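Local coordinates for F-actin-capping protein subunit alpha (Plasmodium berghei, PDB 7A0H) that forms a homodimer and probably binds the fast-growing barbed ends of actin filaments, independently of calcium, to block subunit exchange there, at residues N172-I177 and S195-F200; K115-C120 and S160-S165; L154-A159 and C179-L184. All blocks are in the same frame, centred on the assembly; numbering follows the deposited sequence.

Interaction 1. Residues N172-I177 and S195-F200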
loop_
_atom_site.group_PDB
_atom_site.type_symbol
_atom_site.label_atom_id
_atom_site.label_comp_id
_atom_site.label_asym_id
_atom_site.label_seq_id
_atom_site.Cartn_x
_atom_site.Cartn_y
_atom_site.Cartn_z
ATOM N N ASN A 172 -19.214 -23.643 -20.564
ATOM C CA ASN A 172 -18.691 -22.762 -19.536
ATOM C C ASN A 172 -19.064 -21.341 -19.892
ATOM O O ASN A 172 -19.015 -20.934 -21.058
ATOM C CB ASN A 172 -17.171 -22.905 -19.375
ATOM C CG ASN A 172 -16.662 -22.093 -18.217
ATOM O OD1 ASN A 172 -16.584 -22.574 -17.070
ATOM N ND2 ASN A 172 -16.406 -20.809 -18.475
ATOM N N LEU A 173 -19.541 -20.633 -18.927
ATOM C CA LEU A 173 -19.833 -19.238 -19.152
ATOM C C LEU A 173 -19.178 -18.414 -18.052
ATOM O O LEU A 173 -19.281 -18.738 -16.856
ATOM C CB LEU A 173 -21.323 -19.015 -19.191
ATOM C CG LEU A 173 -22.197 -19.551 -20.321
ATOM C CD1 LEU A 173 -23.650 -19.505 -19.698
ATOM C CD2 LEU A 173 -22.139 -18.744 -21.552
ATOM N N PHE A 174 -18.588 -17.319 -18.471
ATOM C CA PHE A 174 -17.889 -16.424 -17.595
ATOM C C PHE A 174 -18.521 -15.083 -17.803
ATOM O O PHE A 174 -18.554 -14.594 -18.943
ATOM C CB PHE A 174 -16.428 -16.396 -17.917
ATOM C CG PHE A 174 -15.596 -15.544 -16.950
ATOM C CD1 PHE A 174 -15.351 -16.003 -15.676
ATOM C CD2 PHE A 174 -15.079 -14.303 -17.332
ATOM C CE1 PHE A 174 -14.571 -15.270 -14.775
ATOM C CE2 PHE A 174 -14.268 -13.535 -16.438
ATOM C CZ PHE A 174 -14.004 -14.022 -15.180
ATOM N N LEU A 175 -19.096 -14.549 -16.715
ATOM C CA LEU A 175 -19.879 -13.310 -16.739
ATOM C C LEU A 175 -19.096 -12.326 -15.923
ATOM O O LEU A 175 -18.651 -12.672 -14.809
ATOM C CB LEU A 175 -21.295 -13.455 -16.113
ATOM C CG LEU A 175 -22.335 -14.416 -16.720
ATOM C CD1 LEU A 175 -22.072 -15.796 -16.173
ATOM C CD2 LEU A 175 -23.820 -13.987 -16.499
ATOM N N LEU A 176 -19.020 -11.097 -16.419
ATOM C CA LEU A 176 -18.090 -10.120 -15.853
ATOM C C LEU A 176 -18.606 -8.694 -15.970
ATOM O O LEU A 176 -19.058 -8.231 -17.057
ATOM C CB LEU A 176 -16.743 -10.196 -16.588
ATOM C CG LEU A 176 -15.580 -9.228 -16.218
ATOM C CD1 LEU A 176 -15.093 -9.506 -14.808
ATOM C CD2 LEU A 176 -14.398 -9.455 -17.258
ATOM N N ILE A 177 -18.549 -8.009 -14.824
ATOM C CA ILE A 177 -18.900 -6.585 -14.753
ATOM C C ILE A 177 -17.676 -5.784 -14.252
ATOM O O ILE A 177 -17.083 -6.143 -13.225
ATOM C CB ILE A 177 -20.080 -6.304 -13.818
ATOM C CG1 ILE A 177 -21.306 -7.133 -14.197
ATOM C CG2 ILE A 177 -20.438 -4.787 -13.878
ATOM C CD1 ILE A 177 -22.570 -7.004 -13.082
ATOM N N SER A 195 -17.082 -11.001 -11.003
ATOM C CA SER A 195 -16.857 -12.019 -12.001
ATOM C C SER A 195 -17.480 -13.336 -11.599
ATOM O O SER A 195 -17.429 -13.723 -10.417
ATOM C CB SER A 195 -15.260 -12.181 -12.297
ATOM O OG SER A 195 -14.595 -12.541 -11.102
ATOM N N TRP A 196 -18.013 -14.056 -12.589
ATOM C CA TRP A 196 -18.933 -15.186 -12.348
ATOM C C TRP A 196 -18.655 -16.256 -13.383
ATOM O O TRP A 196 -18.519 -15.954 -14.593
ATOM C CB TRP A 196 -20.410 -14.689 -12.427
ATOM C CG TRP A 196 -20.603 -13.670 -11.355
ATOM C CD1 TRP A 196 -20.388 -12.323 -11.469
ATOM C CD2 TRP A 196 -20.957 -13.910 -9.980
ATOM N NE1 TRP A 196 -20.498 -11.708 -10.233
ATOM C CE2 TRP A 196 -20.880 -12.655 -9.318
ATOM C CE3 TRP A 196 -21.359 -15.055 -9.262
ATOM C CZ2 TRP A 196 -21.288 -12.491 -7.965
ATOM C CZ3 TRP A 196 -21.668 -14.916 -7.904
ATOM C CH2 TRP A 196 -21.641 -13.622 -7.272
ATOM N N ASN A 197 -18.490 -17.472 -12.890
ATOM C CA ASN A 197 -18.328 -18.630 -13.758
ATOM C C ASN A 197 -19.373 -19.727 -13.479
ATOM O O ASN A 197 -19.714 -20.034 -12.321
ATOM C CB ASN A 197 -16.944 -19.198 -13.549
ATOM C CG ASN A 197 -16.512 -20.063 -14.669
ATOM O OD1 ASN A 197 -16.270 -19.599 -15.780
ATOM N ND2 ASN A 197 -16.422 -21.350 -14.398
ATOM N N VAL A 198 -19.865 -20.330 -14.540
ATOM C CA VAL A 198 -20.657 -21.546 -14.387
ATOM C C VAL A 198 -20.178 -22.569 -15.401
ATOM O O VAL A 198 -20.031 -22.265 -16.595
ATOM C CB VAL A 198 -22.187 -21.344 -14.526
ATOM C CG1 VAL A 198 -22.503 -20.678 -15.770
ATOM C CG2 VAL A 198 -22.883 -22.685 -14.526
ATOM N N ASN A 199 -19.941 -23.773 -14.930
ATOM C CA ASN A 199 -19.523 -24.858 -15.803
ATOM C C ASN A 199 -20.627 -25.919 -15.728
ATOM O O ASN A 199 -20.875 -26.464 -14.655
ATOM C CB ASN A 199 -18.147 -25.395 -15.354
ATOM C CG ASN A 199 -17.542 -26.351 -16.363
ATOM O OD1 ASN A 199 -17.304 -25.982 -17.527
ATOM N ND2 ASN A 199 -17.395 -27.613 -15.961
ATOM N N PHE A 200 -21.214 -26.278 -16.876
ATOM C CA PHE A 200 -22.504 -26.966 -16.851
ATOM C C PHE A 200 -22.760 -27.731 -18.142
ATOM O O PHE A 200 -22.210 -27.415 -19.200
ATOM C CB PHE A 200 -23.667 -25.976 -16.644
ATOM C CG PHE A 200 -23.940 -25.157 -17.839
ATOM C CD1 PHE A 200 -25.082 -25.357 -18.563
ATOM C CD2 PHE A 200 -23.045 -24.181 -18.268
ATOM C CE1 PHE A 200 -25.319 -24.603 -19.730
ATOM C CE2 PHE A 200 -23.281 -23.420 -19.422
ATOM C CZ PHE A 200 -24.393 -23.642 -20.167
#
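Leu-173 and Leu-175 pair with Val-198 and Trp-196 through four backbone hydrogen bonds, strands 172-177 and 195-200 running antiparallel with 169° between their directions. Trp-196 O, which accepts the bond from Leu-175 N, also receives a CA-H...O contact from Phe-174. On the face that carries Phe-174, the diagonal neighbours Asn-172 and Asn-197 exchange two side-chain hydrogen bonds. ND2 of Asn-197 donates to OD1 of Asn-172 over 2.9 Å, in the carbonyl plane and on a lone pair; the return bond, from ND2 of Asn-172 to OD1 of Asn-197, is 3.0 Å long and tilted from that carbonyl's plane. With CG of Asn-172 anti to its main-chain nitrogen (chi1 -174°), the amide leans across the strand gap, and the two amide planes stand 35° apart. OD1 of Asn-197 also lies at the edge of the Phe-174 ring, 3.7 Å from CD1, while CZ of that ring meets CB of Ser-195 at 3.6 Å. The opposite face is apolar: Leu-173 sets CB against CG1 of Val-198 (4.0 Å) and CD1 against CE2 of Phe-200 (3.9 Å). The Trp-196 indole turns away to helix 243-266, its NE1 bonded to Ser-194 OG. The two asparagines thus pair their amides on one face, while the other is given mainly to hydrophobic packing against helices 112-131 and 243-266.

Interaction 2. Residues K115-C120 and S160-S165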
loop_
_atom_site.group_PDB
_atom_site.type_symbol
_atom_site.label_atom_id
_atom_site.label_comp_id
_atom_site.label_asym_id
_atom_site.label_seq_id
_atom_site.Cartn_x
_atom_site.Cartn_y
_atom_site.Cartn_z
ATOM N N LYS A 115 -26.194 -19.409 -27.694
ATOM C CA LYS A 115 -27.513 -18.922 -27.300
ATOM C C LYS A 115 -27.557 -18.691 -25.795
ATOM O O LYS A 115 -28.056 -17.660 -25.321
ATOM C CB LYS A 115 -28.564 -19.952 -27.722
ATOM C CG LYS A 115 -28.962 -19.969 -29.194
ATOM C CD LYS A 115 -30.122 -20.987 -29.425
ATOM C CE LYS A 115 -30.494 -21.149 -30.906
ATOM N NZ LYS A 115 -30.773 -22.590 -31.294
ATOM N N TYR A 116 -26.909 -19.559 -25.029
ATOM C CA TYR A 116 -26.754 -19.282 -23.607
ATOM C C TYR A 116 -26.012 -17.974 -23.374
ATOM O O TYR A 116 -26.443 -17.153 -22.552
ATOM C CB TYR A 116 -26.014 -20.452 -22.991
ATOM C CG TYR A 116 -26.880 -21.640 -22.611
ATOM C CD1 TYR A 116 -27.548 -21.690 -21.395
ATOM C CD2 TYR A 116 -27.049 -22.694 -23.471
ATOM C CE1 TYR A 116 -28.325 -22.796 -21.016
ATOM C CE2 TYR A 116 -27.808 -23.784 -23.118
ATOM C CZ TYR A 116 -28.457 -23.812 -21.889
ATOM O OH TYR A 116 -29.201 -24.865 -21.530
ATOM N N ARG A 117 -24.894 -17.761 -24.118
ATOM C CA ARG A 117 -24.050 -16.572 -23.940
ATOM C C ARG A 117 -24.833 -15.320 -24.287
ATOM O O ARG A 117 -24.751 -14.288 -23.583
ATOM C CB ARG A 117 -22.769 -16.681 -24.824
ATOM C CG ARG A 117 -21.634 -15.589 -24.467
ATOM C CD ARG A 117 -20.628 -15.312 -25.630
ATOM N NE ARG A 117 -21.335 -14.633 -26.700
ATOM C CZ ARG A 117 -21.707 -13.357 -26.688
ATOM N NH1 ARG A 117 -21.398 -12.548 -25.677
ATOM N NH2 ARG A 117 -22.372 -12.904 -27.734
ATOM N N VAL A 118 -25.552 -15.374 -25.400
ATOM C CA VAL A 118 -26.305 -14.191 -25.816
ATOM C C VAL A 118 -27.318 -13.842 -24.723
ATOM O O VAL A 118 -27.401 -12.676 -24.292
ATOM C CB VAL A 118 -26.972 -14.408 -27.168
ATOM C CG1 VAL A 118 -27.959 -13.333 -27.444
ATOM C CG2 VAL A 118 -25.870 -14.409 -28.382
ATOM N N ALA A 119 -28.080 -14.861 -24.246
ATOM C CA ALA A 119 -29.094 -14.623 -23.221
ATOM C C ALA A 119 -28.445 -14.116 -21.933
ATOM O O ALA A 119 -28.927 -13.168 -21.285
ATOM C CB ALA A 119 -29.866 -15.924 -22.910
ATOM N N CYS A 120 -27.381 -14.774 -21.496
ATOM C CA CYS A 120 -26.734 -14.246 -20.312
ATOM C C CYS A 120 -26.203 -12.837 -20.537
ATOM O O CYS A 120 -26.256 -12.016 -19.621
ATOM C CB CYS A 120 -25.625 -15.121 -19.876
ATOM S SG CYS A 120 -26.089 -16.730 -19.154
ATOM N N SER A 160 -19.260 -4.649 -19.274
ATOM C CA SER A 160 -19.705 -5.985 -18.909
ATOM C C SER A 160 -19.650 -6.857 -20.158
ATOM O O SER A 160 -19.915 -6.374 -21.269
ATOM C CB SER A 160 -21.174 -6.024 -18.391
ATOM O OG SER A 160 -22.087 -5.411 -19.365
ATOM N N SER A 161 -19.498 -8.169 -19.945
ATOM C CA SER A 161 -19.285 -9.025 -21.093
ATOM C C SER A 161 -19.625 -10.419 -20.678
ATOM O O SER A 161 -19.471 -10.732 -19.515
ATOM C CB SER A 161 -17.781 -8.965 -21.543
ATOM O OG SER A 161 -17.639 -9.828 -22.641
ATOM N N VAL A 162 -20.009 -11.284 -21.609
ATOM C CA VAL A 162 -20.119 -12.699 -21.269
ATOM C C VAL A 162 -19.330 -13.513 -22.298
ATOM O O VAL A 162 -19.503 -13.322 -23.519
ATOM C CB VAL A 162 -21.588 -13.210 -21.188
ATOM C CG1 VAL A 162 -21.555 -14.646 -20.711
ATOM C CG2 VAL A 162 -22.495 -12.447 -20.077
ATOM N N TYR A 163 -18.517 -14.465 -21.798
ATOM C CA TYR A 163 -17.646 -15.298 -22.620
ATOM C C TYR A 163 -18.030 -16.769 -22.535
ATOM O O TYR A 163 -18.340 -17.275 -21.452
ATOM C CB TYR A 163 -16.102 -15.202 -22.186
ATOM C CG TYR A 163 -15.579 -13.805 -22.097
ATOM C CD1 TYR A 163 -14.948 -13.194 -23.204
ATOM C CD2 TYR A 163 -15.779 -13.066 -20.964
ATOM C CE1 TYR A 163 -14.530 -11.874 -23.167
ATOM C CE2 TYR A 163 -15.311 -11.743 -20.881
ATOM C CZ TYR A 163 -14.688 -11.149 -21.959
ATOM O OH TYR A 163 -14.257 -9.816 -21.880
ATOM N N ALA A 164 -17.933 -17.486 -23.648
ATOM C CA ALA A 164 -18.365 -18.885 -23.645
ATOM C C ALA A 164 -17.308 -19.803 -24.219
ATOM O O ALA A 164 -16.688 -19.480 -25.244
ATOM C CB ALA A 164 -19.602 -19.086 -24.485
ATOM N N SER A 165 -17.124 -20.957 -23.571
ATOM C CA SER A 165 -16.205 -21.975 -24.086
ATOM C C SER A 165 -16.789 -23.335 -23.760
ATOM O O SER A 165 -17.715 -23.456 -22.938
ATOM C CB SER A 165 -14.767 -21.828 -23.507
ATOM O OG SER A 165 -14.824 -21.762 -22.065
HETATM O O HOH W 1 -21.025 -10.217 -24.111
#
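Arg-117 and Val-162 carry this contact, in which helix 115-120 lies over strand 160-165 with the two axes 8.0 Å apart and running in nearly opposite directions (167°). The tight part centres on the carbonyl of Val-162. Arg-117 lays its aliphatic chain against that oxygen, with CD 3.1 Å from Val-162 O, and the bend at chi3 (68°) folds the guanidinium back so that NH1 reaches the same atom. The NH1 to Val-162 O hydrogen bond is 3.0 Å long and nearly straight (167°), its acceptor at the guanidinium edge and close to the plane. One turn further along the helix, Cys-120 closes over the valine methyls, CB lying 4.1 Å from CG2 of Val-162. The looser side is at Ala-164, partly exposed, whose methyl CB merely touches CB of Arg-117 at 4.0 Å. A water molecule fills in beside the guanidinium: it accepts a bond from Val-162 N (2.9 Å) and a weak one from Arg-117 NH1. NH1 also donates to Asn-84 OD1, and NE forms a salt bridge with Glu-114, so the buried guanidinium is held from helix, sheet and Asn-84, which should limit its rotation, although the like charge of Lys-86 lies near. This is helix-on-sheet packing, with helix 112-131 laid nearly antiparallel along strand 154-167 of the five-stranded antiparallel sheet of the capping-protein alpha-subunit fold.

Interaction 3. Residues L154-A159 and C179-L184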
loop_
_atom_site.group_PDB
_atom_site.type_symbol
_atom_site.label_atom_id
_atom_site.label_comp_id
_atom_site.label_asym_id
_atom_site.label_seq_id
_atom_site.Cartn_x
_atom_site.Cartn_y
_atom_site.Cartn_z
ATOM N N LEU A 154 -17.234 13.372 -11.453
ATOM C CA LEU A 154 -16.629 12.069 -11.628
ATOM C C LEU A 154 -16.753 11.654 -13.089
ATOM O O LEU A 154 -17.708 12.013 -13.792
ATOM C CB LEU A 154 -17.315 10.998 -10.755
ATOM C CG LEU A 154 -16.812 10.540 -9.380
ATOM C CD1 LEU A 154 -17.840 9.501 -8.804
ATOM C CD2 LEU A 154 -15.416 9.958 -9.462
ATOM N N ASN A 155 -15.762 10.916 -13.541
ATOM C CA ASN A 155 -15.808 10.198 -14.801
ATOM C C ASN A 155 -15.857 8.737 -14.393
ATOM O O ASN A 155 -15.064 8.306 -13.554
ATOM C CB ASN A 155 -14.592 10.550 -15.651
ATOM C CG ASN A 155 -14.671 9.981 -17.035
ATOM O OD1 ASN A 155 -15.719 9.999 -17.675
ATOM N ND2 ASN A 155 -13.547 9.468 -17.514
ATOM N N VAL A 156 -16.832 8.000 -14.903
ATOM C CA VAL A 156 -16.994 6.590 -14.559
ATOM C C VAL A 156 -17.011 5.765 -15.850
ATOM O O VAL A 156 -17.702 6.127 -16.804
ATOM C CB VAL A 156 -18.262 6.377 -13.707
ATOM C CG1 VAL A 156 -19.463 6.952 -14.406
ATOM C CG2 VAL A 156 -18.445 4.896 -13.388
ATOM N N LYS A 157 -16.196 4.689 -15.891
ATOM C CA LYS A 157 -16.126 3.801 -17.056
ATOM C C LYS A 157 -16.602 2.417 -16.645
ATOM O O LYS A 157 -16.071 1.854 -15.670
ATOM C CB LYS A 157 -14.700 3.716 -17.637
ATOM C CG LYS A 157 -14.122 5.073 -18.167
ATOM C CD LYS A 157 -12.681 4.929 -18.722
ATOM C CE LYS A 157 -12.227 6.196 -19.464
ATOM N NZ LYS A 157 -12.942 6.450 -20.773
ATOM N N CYS A 158 -17.587 1.879 -17.391
ATOM C CA CYS A 158 -18.305 0.658 -17.034
ATOM C C CYS A 158 -18.234 -0.295 -18.213
ATOM O O CYS A 158 -18.309 0.116 -19.381
ATOM C CB CYS A 158 -19.796 0.911 -16.678
ATOM S SG CYS A 158 -20.725 -0.607 -16.083
ATOM N N ALA A 159 -18.093 -1.571 -17.911
ATOM C CA ALA A 159 -18.144 -2.541 -18.995
ATOM C C ALA A 159 -18.590 -3.870 -18.421
ATOM O O ALA A 159 -18.349 -4.168 -17.228
ATOM C CB ALA A 159 -16.771 -2.627 -19.729
ATOM N N CYS A 179 -16.370 -1.684 -13.288
ATOM C CA CYS A 179 -16.507 -0.224 -13.212
ATOM C C CYS A 179 -15.228 0.364 -12.612
ATOM O O CYS A 179 -14.644 -0.172 -11.661
ATOM C CB CYS A 179 -17.789 0.249 -12.420
ATOM S SG CYS A 179 -19.482 -0.000 -13.275
ATOM N N ASP A 180 -14.814 1.477 -13.200
ATOM C CA ASP A 180 -13.623 2.227 -12.848
ATOM C C ASP A 180 -14.036 3.683 -12.714
ATOM O O ASP A 180 -14.710 4.235 -13.605
ATOM C CB ASP A 180 -12.515 2.099 -13.916
ATOM C CG ASP A 180 -11.843 0.720 -13.917
ATOM O OD1 ASP A 180 -11.487 0.111 -12.887
ATOM O OD2 ASP A 180 -11.688 0.236 -15.017
ATOM N N ARG A 181 -13.655 4.293 -11.609
ATOM C CA ARG A 181 -14.015 5.665 -11.271
ATOM C C ARG A 181 -12.754 6.523 -11.301
ATOM O O ARG A 181 -11.695 6.090 -10.857
ATOM C CB ARG A 181 -14.658 5.655 -9.886
ATOM C CG ARG A 181 -16.030 4.849 -9.854
ATOM C CD ARG A 181 -16.701 4.685 -8.415
ATOM N NE ARG A 181 -16.824 5.976 -7.759
ATOM C CZ ARG A 181 -16.045 6.391 -6.766
ATOM N NH1 ARG A 181 -15.116 5.603 -6.255
ATOM N NH2 ARG A 181 -16.206 7.609 -6.285
ATOM N N TYR A 182 -12.873 7.724 -11.855
ATOM C CA TYR A 182 -11.789 8.654 -12.046
ATOM C C TYR A 182 -12.148 9.970 -11.395
ATOM O O TYR A 182 -13.231 10.516 -11.641
ATOM C CB TYR A 182 -11.500 8.865 -13.555
ATOM C CG TYR A 182 -11.024 7.583 -14.170
ATOM C CD1 TYR A 182 -9.654 7.268 -14.213
ATOM C CD2 TYR A 182 -11.943 6.635 -14.612
ATOM C CE1 TYR A 182 -9.215 6.073 -14.728
ATOM C CE2 TYR A 182 -11.527 5.426 -15.124
ATOM C CZ TYR A 182 -10.169 5.138 -15.162
ATOM O OH TYR A 182 -9.794 3.924 -15.652
ATOM N N TYR A 183 -11.237 10.476 -10.576
ATOM C CA TYR A 183 -11.363 11.816 -10.026
ATOM C C TYR A 183 -10.766 12.818 -10.987
ATOM O O TYR A 183 -9.813 12.528 -11.712
ATOM C CB TYR A 183 -10.730 11.915 -8.652
ATOM C CG TYR A 183 -11.482 11.146 -7.564
ATOM C CD1 TYR A 183 -12.842 10.795 -7.701
ATOM C CD2 TYR A 183 -10.836 10.765 -6.389
ATOM C CE1 TYR A 183 -13.519 10.076 -6.673
ATOM C CE2 TYR A 183 -11.491 10.068 -5.376
ATOM C CZ TYR A 183 -12.818 9.717 -5.516
ATOM O OH TYR A 183 -13.412 9.014 -4.483
ATOM N N LEU A 184 -11.330 14.019 -10.963
ATOM C CA LEU A 184 -10.927 15.007 -11.956
ATOM C C LEU A 184 -11.291 14.330 -13.266
ATOM O O LEU A 184 -12.481 14.098 -13.519
ATOM C CB LEU A 184 -9.468 15.374 -11.794
ATOM C CG LEU A 184 -9.316 16.032 -10.409
ATOM C CD1 LEU A 184 -7.855 16.312 -10.008
ATOM C CD2 LEU A 184 -10.148 17.313 -10.337
#
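Similar first torsions in Lys-157 (chi1 -62°) and Tyr-182 (-64°), each with CG anti to its own carbonyl carbon, bring these diagonal neighbours together on one face of the hairpin. CD of Lys-157 comes within 3.8 Å of CE2 of Tyr-182, the two side chains crossing at about a right angle. Asn-155 O meets the edge of the same ring, 3.7 Å from CD2, and CB of Asn-155 sits 4.1 Å from CB of Tyr-182. The other face brings Cys-158 and Cys-179 together as a non-hydrogen-bonded pair. Their SG atoms lie 3.1 Å apart here, longer than a covalent bond, although a disulfide between the two is seen in a structure of this protein; both cysteines have a second conformer, which leaves this separation doubtful. On that face too, CD1 of Leu-154 abuts the edge of the Arg-181 guanidinium, 3.5 Å from NH2, while NH1 of this arginine is hydrogen-bonded to OG of Ser-190. Four backbone bonds zip the strands together, linking Asn-155 with Tyr-182 and Lys-157 with Asp-180; Lys-157 N to Asp-180 O is 2.8 Å and almost straight (174°). The contact joins strand 154-167, outermost of the sheet within this chain, to strand 170-183, whose far side is bonded to strand 187-200. From that third strand Arg-193 forms a salt bridge with Asp-180 and His-188 sets its ring against Tyr-182, while Pro-285 and Ile-283 of the second subunit pack on Cys-179 and Arg-181.

All three interactions converge on one five-stranded antiparallel sheet. Interactions 2 and 3 take successive parts of strand 154-167, and interactions 1 and 3 take different parts of strand 170-183. Interactions 1 and 2 have centres about 8 Å apart and touch directly, probably through backbone hydrogen bonds from Tyr-163 to Phe-174 and from Ser-161 to Leu-176. Interaction 3 is centred about 24 Å from each of them. Along the chain interaction 2 closes before interaction 1 opens, whereas interaction 3 crosses both. Hairpin 154-167/170-183 thus packs on helix 112-131 near interactions 1 and 2, while near interaction 3 its strand 170-183 meets the second subunit of the homodimer.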